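Local coordinates for protein aminotransferase class-III (Ochrobactrum anthropi, PDB 5GHG) that probably transfers amino groups between amines and carbonyl compounds as an omega-transaminase, using a pyridoxal-phosphate-derived cofactor, bound here in its pyridoxamine form, at residues I178-G190 / F199-I211. The protein carries 1 engineered substitution. Numbering follows the deposited sequence.
Sequences ILHTGCPHFYREG and FATRLADELEQLI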
ATOM      1  N   ILE B 178       6.795   7.562 -18.229  1.00  5.77           N
ATOM      2  CA  ILE B 178       7.020   8.544 -17.165  1.00  7.00           C
ATOM      3  C   ILE B 178       8.240   9.373 -17.557  1.00  8.90           C
ATOM      4  O   ILE B 178       9.322   8.826 -17.780  1.00 10.67           O
ATOM      5  CB  ILE B 178       7.218   7.878 -15.801  1.00  6.73           C
ATOM      6  CG1 ILE B 178       6.083   6.920 -15.499  1.00  7.98           C
ATOM      7  CG2 ILE B 178       7.391   8.936 -14.726  1.00  7.58           C
ATOM      8  CD1 ILE B 178       4.728   7.509 -15.702  1.00  7.72           C
ATOM      9  N   LEU B 179       8.052  10.684 -17.658  1.00  5.97           N
ATOM     10  CA  LEU B 179       9.093  11.635 -18.000  1.00  8.15           C
ATOM     11  C   LEU B 179       9.394  12.508 -16.788  1.00  6.06           C
ATOM     12  O   LEU B 179       8.514  12.727 -15.945  1.00  6.04           O
ATOM     13  CB  LEU B 179       8.640  12.512 -19.168  1.00  6.93           C
ATOM     14  CG  LEU B 179       7.995  11.781 -20.345  1.00  9.77           C
ATOM     15  CD1 LEU B 179       7.435  12.764 -21.357  1.00  7.42           C
ATOM     16  CD2 LEU B 179       8.980  10.833 -20.995  1.00 13.71           C
ATOM     17  N   HIS B 180      10.625  13.000 -16.694  1.00  4.63           N
ATOM     18  CA  HIS B 180      11.007  13.918 -15.621  1.00  5.38           C
ATOM     19  C   HIS B 180      11.594  15.191 -16.197  1.00  6.29           C
ATOM     20  O   HIS B 180      12.543  15.142 -16.964  1.00  6.61           O
ATOM     21  CB  HIS B 180      12.015  13.297 -14.641  1.00  5.87           C
ATOM     22  CG  HIS B 180      11.473  12.126 -13.897  1.00  6.25           C
ATOM     23  ND1 HIS B 180      11.457  10.863 -14.436  1.00  7.23           N
ATOM     24  CD2 HIS B 180      10.908  12.024 -12.670  1.00  5.83           C
ATOM     25  CE1 HIS B 180      10.901  10.022 -13.571  1.00  8.23           C
ATOM     26  NE2 HIS B 180      10.567  10.703 -12.488  1.00  4.62           N
ATOM     27  N   THR B 181      11.034  16.321 -15.801  1.00  6.45           N
ATOM     28  CA  THR B 181      11.573  17.632 -16.144  1.00  5.58           C
ATOM     29  C   THR B 181      12.353  18.144 -14.933  1.00  6.32           C
ATOM     30  O   THR B 181      12.593  17.404 -13.974  1.00  4.44           O
ATOM     31  CB  THR B 181      10.431  18.548 -16.611  1.00  6.62           C
ATOM     32  OG1 THR B 181      10.978  19.737 -17.202  1.00  6.50           O
ATOM     33  CG2 THR B 181       9.471  18.903 -15.471  1.00  2.96           C
ATOM     34  N   GLY B 182      12.779  19.398 -14.964  1.00  7.23           N
ATOM     35  CA  GLY B 182      13.771  19.851 -14.009  1.00  7.27           C
ATOM     36  C   GLY B 182      13.239  20.072 -12.597  1.00  5.32           C
ATOM     37  O   GLY B 182      12.052  20.315 -12.358  1.00  4.89           O
ATOM     38  N   CYS B 183      14.163  20.009 -11.639  1.00  5.08           N
ATOM     39  CA  CYS B 183      13.850  20.345 -10.247  1.00  5.39           C
ATOM     40  C   CYS B 183      13.849  21.867 -10.065  1.00  4.56           C
ATOM     41  O   CYS B 183      14.848  22.513 -10.389  1.00  6.33           O
ATOM     42  CB  CYS B 183      14.871  19.729  -9.301  1.00  6.40           C
ATOM     43  SG  CYS B 183      14.578  20.209  -7.584  1.00 13.48           S
ATOM     44  N   PRO B 184      12.763  22.467  -9.504  1.00  4.37           N
ATOM     45  CA  PRO B 184      12.720  23.928  -9.321  1.00  5.32           C
ATOM     46  C   PRO B 184      13.436  24.401  -8.065  1.00  4.38           C
ATOM     47  O   PRO B 184      12.854  25.054  -7.202  1.00  7.55           O
ATOM     48  CB  PRO B 184      11.211  24.219  -9.295  1.00  5.66           C
ATOM     49  CG  PRO B 184      10.599  22.983  -8.762  1.00  8.46           C
ATOM     50  CD  PRO B 184      11.478  21.827  -9.158  1.00  7.04           C
ATOM     51  N   HIS B 185      14.725  24.072  -7.949  1.00  3.98           N
ATOM     52  CA  HIS B 185      15.527  24.445  -6.780  1.00  4.11           C
ATOM     53  C   HIS B 185      16.552  25.498  -7.194  1.00  3.49           C
ATOM     54  O   HIS B 185      17.618  25.164  -7.708  1.00  3.56           O
ATOM     55  CB  HIS B 185      16.232  23.240  -6.162  1.00  4.22           C
ATOM     56  CG  HIS B 185      16.876  23.551  -4.837  1.00  5.03           C
ATOM     57  ND1 HIS B 185      17.772  22.707  -4.231  1.00  4.32           N
ATOM     58  CD2 HIS B 185      16.757  24.622  -4.017  1.00  5.47           C
ATOM     59  CE1 HIS B 185      18.166  23.232  -3.088  1.00  6.61           C
ATOM     60  NE2 HIS B 185      17.565  24.392  -2.933  1.00  5.58           N
ATOM     61  N   PHE B 186      16.227  26.765  -6.947  1.00  4.37           N
ATOM     62  CA  PHE B 186      17.041  27.866  -7.461  1.00  5.05           C
ATOM     63  C   PHE B 186      18.475  27.799  -6.927  1.00  6.54           C
ATOM     64  O   PHE B 186      19.441  27.985  -7.678  1.00  5.28           O
ATOM     65  CB  PHE B 186      16.372  29.192  -7.110  1.00  6.93           C
ATOM     66  CG  PHE B 186      17.112  30.403  -7.596  1.00  8.14           C
ATOM     67  CD1 PHE B 186      17.418  30.559  -8.934  1.00  6.58           C
ATOM     68  CD2 PHE B 186      17.464  31.411  -6.701  1.00 10.67           C
ATOM     69  CE1 PHE B 186      18.091  31.692  -9.389  1.00  8.71           C
ATOM     70  CE2 PHE B 186      18.137  32.557  -7.149  1.00 10.50           C
ATOM     71  CZ  PHE B 186      18.451  32.685  -8.501  1.00  8.38           C
ATOM     72  N   TYR B 187      18.629  27.511  -5.638  1.00  6.08           N
ATOM     73  CA  TYR B 187      19.958  27.447  -5.032  1.00  7.13           C
ATOM     74  C   TYR B 187      20.858  26.426  -5.716  1.00  6.36           C
ATOM     75  O   TYR B 187      22.071  26.633  -5.824  1.00  6.27           O
ATOM     76  CB  TYR B 187      19.808  27.119  -3.534  1.00  5.89           C
ATOM     77  CG  TYR B 187      21.114  26.955  -2.778  1.00  8.15           C
ATOM     78  CD1 TYR B 187      21.925  28.053  -2.512  1.00  9.07           C
ATOM     79  CD2 TYR B 187      21.506  25.716  -2.288  1.00  6.74           C
ATOM     80  CE1 TYR B 187      23.117  27.910  -1.797  1.00  7.57           C
ATOM     81  CE2 TYR B 187      22.692  25.566  -1.575  1.00  7.66           C
ATOM     82  CZ  TYR B 187      23.490  26.663  -1.333  1.00  8.04           C
ATOM     83  OH  TYR B 187      24.664  26.527  -0.634  1.00  8.08           O
ATOM     84  N   ARG B 188      20.298  25.301  -6.141  1.00  5.32           N
ATOM     85  CA  ARG B 188      21.100  24.245  -6.760  1.00  6.00           C
ATOM     86  C   ARG B 188      21.066  24.244  -8.287  1.00  8.54           C
ATOM     87  O   ARG B 188      21.891  23.584  -8.908  1.00  9.38           O
ATOM     88  CB  ARG B 188      20.645  22.868  -6.249  1.00  8.40           C
ATOM     89  CG  ARG B 188      21.141  22.536  -4.828  1.00  8.72           C
ATOM     90  CD  ARG B 188      22.639  22.290  -4.830  1.00 11.30           C
ATOM     91  NE  ARG B 188      23.215  22.292  -3.489  1.00 10.71           N
ATOM     92  CZ  ARG B 188      24.532  22.330  -3.244  1.00 11.10           C
ATOM     93  NH1 ARG B 188      25.385  22.365  -4.254  1.00  8.93           N
ATOM     94  NH2 ARG B 188      24.987  22.350  -2.001  1.00  8.57           N
ATOM     95  N   GLU B 189      20.103  24.931  -8.905  1.00  7.79           N
ATOM     96  CA  GLU B 189      19.930  24.833 -10.352  1.00  8.23           C
ATOM     97  C   GLU B 189      20.081  26.151 -11.078  1.00  9.75           C
ATOM     98  O   GLU B 189      20.263  26.136 -12.297  1.00 10.52           O
ATOM     99  CB  GLU B 189      18.551  24.238 -10.695  1.00  8.74           C
ATOM    100  CG  GLU B 189      18.350  22.807 -10.213  1.00  9.46           C
ATOM    101  CD  GLU B 189      19.115  21.813 -11.045  1.00 17.57           C
ATOM    102  OE1 GLU B 189      19.305  20.671 -10.577  1.00 21.13           O
ATOM    103  OE2 GLU B 189      19.515  22.176 -12.177  1.00 16.97           O
ATOM    104  N   GLY B 190      19.982  27.277 -10.383  1.00  7.15           N
ATOM    105  CA  GLY B 190      20.077  28.563 -11.054  1.00  8.01           C
ATOM    106  C   GLY B 190      21.464  28.759 -11.633  1.00 13.83           C
ATOM    107  O   GLY B 190      22.459  28.341 -11.056  1.00  9.35           O
ATOM    108  N   PHE B 199      14.803  32.050 -13.605  1.00  4.93           N
ATOM    109  CA  PHE B 199      14.898  30.603 -13.451  1.00  5.38           C
ATOM    110  C   PHE B 199      13.517  29.949 -13.615  1.00  3.82           C
ATOM    111  O   PHE B 199      13.391  28.907 -14.247  1.00  4.38           O
ATOM    112  CB  PHE B 199      15.508  30.310 -12.075  1.00  4.90           C
ATOM    113  CG  PHE B 199      15.521  28.873 -11.689  1.00  5.31           C
ATOM    114  CD1 PHE B 199      16.215  27.934 -12.453  1.00  5.75           C
ATOM    115  CD2 PHE B 199      14.882  28.452 -10.528  1.00  4.98           C
ATOM    116  CE1 PHE B 199      16.247  26.608 -12.066  1.00  5.79           C
ATOM    117  CE2 PHE B 199      14.920  27.118 -10.150  1.00  4.78           C
ATOM    118  CZ  PHE B 199      15.595  26.210 -10.908  1.00  5.51           C
ATOM    119  N   ALA B 200      12.481  30.579 -13.075  1.00  2.96           N
ATOM    120  CA  ALA B 200      11.128  30.068 -13.251  1.00  4.21           C
ATOM    121  C   ALA B 200      10.716  30.099 -14.716  1.00  5.52           C
ATOM    122  O   ALA B 200      10.112  29.144 -15.233  1.00  4.43           O
ATOM    123  CB  ALA B 200      10.155  30.865 -12.402  1.00  4.42           C
ATOM    124  N   THR B 201      11.024  31.191 -15.401  1.00  4.06           N
ATOM    125  CA  THR B 201      10.772  31.259 -16.833  1.00  5.47           C
ATOM    126  C   THR B 201      11.502  30.146 -17.568  1.00  5.34           C
ATOM    127  O   THR B 201      10.925  29.478 -18.440  1.00  4.67           O
ATOM    128  CB  THR B 201      11.173  32.642 -17.365  1.00  5.72           C
ATOM    129  OG1 THR B 201      10.259  33.613 -16.870  1.00  6.91           O
ATOM    130  CG2 THR B 201      11.172  32.672 -18.899  1.00  9.67           C
ATOM    131  N   ARG B 202      12.776  29.916 -17.234  1.00  5.42           N
ATOM    132  CA  ARG B 202      13.518  28.866 -17.915  1.00  5.27           C
ATOM    133  C   ARG B 202      12.901  27.482 -17.649  1.00  6.13           C
ATOM    134  O   ARG B 202      12.866  26.636 -18.549  1.00  5.04           O
ATOM    135  CB  ARG B 202      14.994  28.870 -17.502  1.00  6.28           C
ATOM    136  CG  ARG B 202      15.756  27.679 -18.058  1.00  6.29           C
ATOM    137  CD  ARG B 202      17.275  27.843 -18.012  1.00  7.78           C
ATOM    138  NE  ARG B 202      17.808  27.894 -16.646  1.00  8.66           N
ATOM    139  CZ  ARG B 202      18.182  26.839 -15.940  1.00 11.16           C
ATOM    140  NH1 ARG B 202      18.692  26.998 -14.715  1.00 10.34           N
ATOM    141  NH2 ARG B 202      18.046  25.621 -16.445  1.00  8.86           N
ATOM    142  N   LEU B 203      12.435  27.232 -16.426  1.00  5.29           N
ATOM    143  CA  LEU B 203      11.832  25.935 -16.130  1.00  4.80           C
ATOM    144  C   LEU B 203      10.549  25.717 -16.933  1.00  5.82           C
ATOM    145  O   LEU B 203      10.300  24.615 -17.433  1.00  4.21           O
ATOM    146  CB  LEU B 203      11.528  25.804 -14.628  1.00  4.91           C
ATOM    147  CG  LEU B 203      12.720  25.657 -13.688  1.00  5.57           C
ATOM    148  CD1 LEU B 203      12.336  26.045 -12.272  1.00  6.57           C
ATOM    149  CD2 LEU B 203      13.245  24.250 -13.726  1.00  7.50           C
ATOM    150  N   ALA B 204       9.716  26.747 -17.051  1.00  5.35           N
ATOM    151  CA  ALA B 204       8.504  26.617 -17.856  1.00  7.30           C
ATOM    152  C   ALA B 204       8.839  26.414 -19.340  1.00  7.25           C
ATOM    153  O   ALA B 204       8.144  25.664 -20.034  1.00  6.57           O
ATOM    154  CB  ALA B 204       7.597  27.832 -17.678  1.00  5.48           C
ATOM    155  N   ASP B 205       9.887  27.075 -19.827  1.00  6.59           N
ATOM    156  CA  ASP B 205      10.321  26.891 -21.215  1.00  7.78           C
ATOM    157  C   ASP B 205      10.836  25.478 -21.452  1.00  6.53           C
ATOM    158  O   ASP B 205      10.556  24.873 -22.489  1.00  5.82           O
ATOM    159  CB  ASP B 205      11.417  27.888 -21.574  1.00  8.11           C
ATOM    160  CG  ASP B 205      10.901  29.309 -21.721  1.00 19.65           C
ATOM    161  OD1 ASP B 205       9.670  29.509 -21.753  1.00 22.52           O
ATOM    162  OD2 ASP B 205      11.750  30.232 -21.786  1.00 29.28           O
ATOM    163  N   GLU B 206      11.621  24.946 -20.521  1.00  5.60           N
ATOM    164  CA  GLU B 206      12.103  23.585 -20.653  1.00  6.30           C
ATOM    165  C   GLU B 206      10.950  22.584 -20.588  1.00  5.41           C
ATOM    166  O   GLU B 206      10.964  21.573 -21.289  1.00  5.68           O
ATOM    167  CB  GLU B 206      13.155  23.292 -19.574  1.00  8.52           C
ATOM    168  CG  GLU B 206      14.443  24.087 -19.822  1.00  9.42           C
ATOM    169  CD  GLU B 206      15.456  23.953 -18.690  1.00 13.40           C
ATOM    170  OE1 GLU B 206      16.578  24.496 -18.840  1.00 12.42           O
ATOM    171  OE2 GLU B 206      15.119  23.326 -17.652  1.00 12.60           O
ATOM    172  N   LEU B 207       9.951  22.859 -19.748  1.00  4.90           N
ATOM    173  CA  LEU B 207       8.749  22.030 -19.737  1.00  4.28           C
ATOM    174  C   LEU B 207       8.050  22.059 -21.103  1.00  5.79           C
ATOM    175  O   LEU B 207       7.678  21.019 -21.647  1.00  4.95           O
ATOM    176  CB  LEU B 207       7.797  22.500 -18.638  1.00  3.75           C
ATOM    177  CG  LEU B 207       6.402  21.872 -18.614  1.00  3.91           C
ATOM    178  CD1 LEU B 207       6.473  20.344 -18.443  1.00  4.18           C
ATOM    179  CD2 LEU B 207       5.589  22.488 -17.510  1.00  3.13           C
ATOM    180  N   GLU B 208       7.874  23.250 -21.665  1.00  5.34           N
ATOM    181  CA  GLU B 208       7.210  23.344 -22.967  1.00  7.12           C
ATOM    182  C   GLU B 208       8.032  22.668 -24.058  1.00  8.00           C
ATOM    183  O   GLU B 208       7.466  22.012 -24.948  1.00  7.83           O
ATOM    184  CB  GLU B 208       6.918  24.795 -23.324  1.00  8.15           C
ATOM    185  CG  GLU B 208       6.243  24.972 -24.693  1.00 11.11           C
ATOM    186  CD  GLU B 208       5.603  26.346 -24.849  1.00 19.08           C
ATOM    187  OE1 GLU B 208       6.088  27.308 -24.217  1.00 21.60           O
ATOM    188  OE2 GLU B 208       4.614  26.456 -25.598  1.00 21.12           O
ATOM    189  N   GLN B 209       9.363  22.783 -23.983  1.00  6.98           N
ATOM    190  CA  GLN B 209      10.222  22.107 -24.947  1.00  8.40           C
ATOM    191  C   GLN B 209      10.083  20.595 -24.857  1.00  7.43           C
ATOM    192  O   GLN B 209      10.091  19.901 -25.880  1.00  7.22           O
ATOM    193  CB  GLN B 209      11.693  22.513 -24.748  1.00  9.38           C
ATOM    194  CG  GLN B 209      11.958  23.954 -25.145  1.00 15.10           C
ATOM    195  CD  GLN B 209      13.268  24.472 -24.563  1.00 18.09           C
ATOM    196  OE1 GLN B 209      14.191  23.698 -24.273  1.00 19.77           O
ATOM    197  NE2 GLN B 209      13.353  25.765 -24.388  1.00 19.66           N
ATOM    198  N   LEU B 210       9.983  20.065 -23.642  1.00  5.41           N
ATOM    199  CA  LEU B 210       9.736  18.636 -23.468  1.00  6.41           C
ATOM    200  C   LEU B 210       8.387  18.233 -24.087  1.00  4.98           C
ATOM    201  O   LEU B 210       8.299  17.237 -24.819  1.00  6.56           O
ATOM    202  CB  LEU B 210       9.779  18.264 -21.981  1.00  7.46           C
ATOM    203  CG  LEU B 210       9.513  16.800 -21.627  1.00  9.25           C
ATOM    204  CD1 LEU B 210      10.490  15.866 -22.299  1.00 11.38           C
ATOM    205  CD2 LEU B 210       9.556  16.571 -20.116  1.00  9.16           C
ATOM    206  N   ILE B 211       7.336  18.992 -23.795  1.00  4.61           N
ATOM    207  CA  ILE B 211       6.013  18.679 -24.313  1.00  5.96           C
ATOM    208  C   ILE B 211       6.024  18.674 -25.847  1.00  7.85           C
ATOM    209  O   ILE B 211       5.484  17.766 -26.495  1.00  5.86           O
ATOM    210  CB  ILE B 211       4.969  19.656 -23.764  1.00  5.34           C
ATOM    211  CG1 ILE B 211       4.779  19.456 -22.248  1.00  4.85           C
ATOM    212  CG2 ILE B 211       3.630  19.553 -24.507  1.00  6.15           C
ATOM    213  CD1 ILE B 211       4.125  20.655 -21.562  1.00  4.39           C
TER
HETATM  214  O   HOH W   1      10.650  22.255 -15.997  1.00  6.11           O
HETATM  215  O   HOH W   2      18.205  23.771 -14.196  1.00 17.25           O
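Phe199 sends its ring from helix 196-214 against the Pro184 turn and the short helix 186-189 that follows. With CG anti to the backbone N (chi1 173°), the ring is directed at the start of helix 186-189, CE2 coming 3.5 Å from Phe186 N. A broad ring suits this place because it meets several neighbours at once: the carbonyl carbon of Pro184 at its edge, Leu203 CD1 over one face toward the rim, and Glu189 CB, 3.6 Å from CZ of Phe199. The same leucine methyl packs 3.7 Å from Pro184 CB. The Phe186 and Phe199 side chains pass one another heading opposite ways, their ring planes inclined at 43° and CD1 of Phe186 3.7 Å from CD2 of Phe199. Replacing Phe199 by an alanine is likely to open a gap between Pro184, Glu189 and Leu203 and leave the Phe186 ring freer to turn.

Beside this apolar cluster, Arg202 bends at chi3 (66°), and its long chain serves several acceptors: NH1 gives a weak bond to Glu189 O (3.0 Å), NH2 forms a salt bridge with Glu206 OE1 and also donates to a water held by Glu189 OE2, and NE pairs with Glu194. Thr181 serves both sides: its OG1 shares a water with Leu203 O, and its CB lies 4.1 Å from Leu210 CD2.

Strand 178-181, helix 196-214 and strand 219-224 form a beta-alpha-beta crossover, the parallel strands flanking 143-147. The helix packs over one sheet face, Leu207 on Phe222 and Ile211 on Ile145, beside helix 240-250.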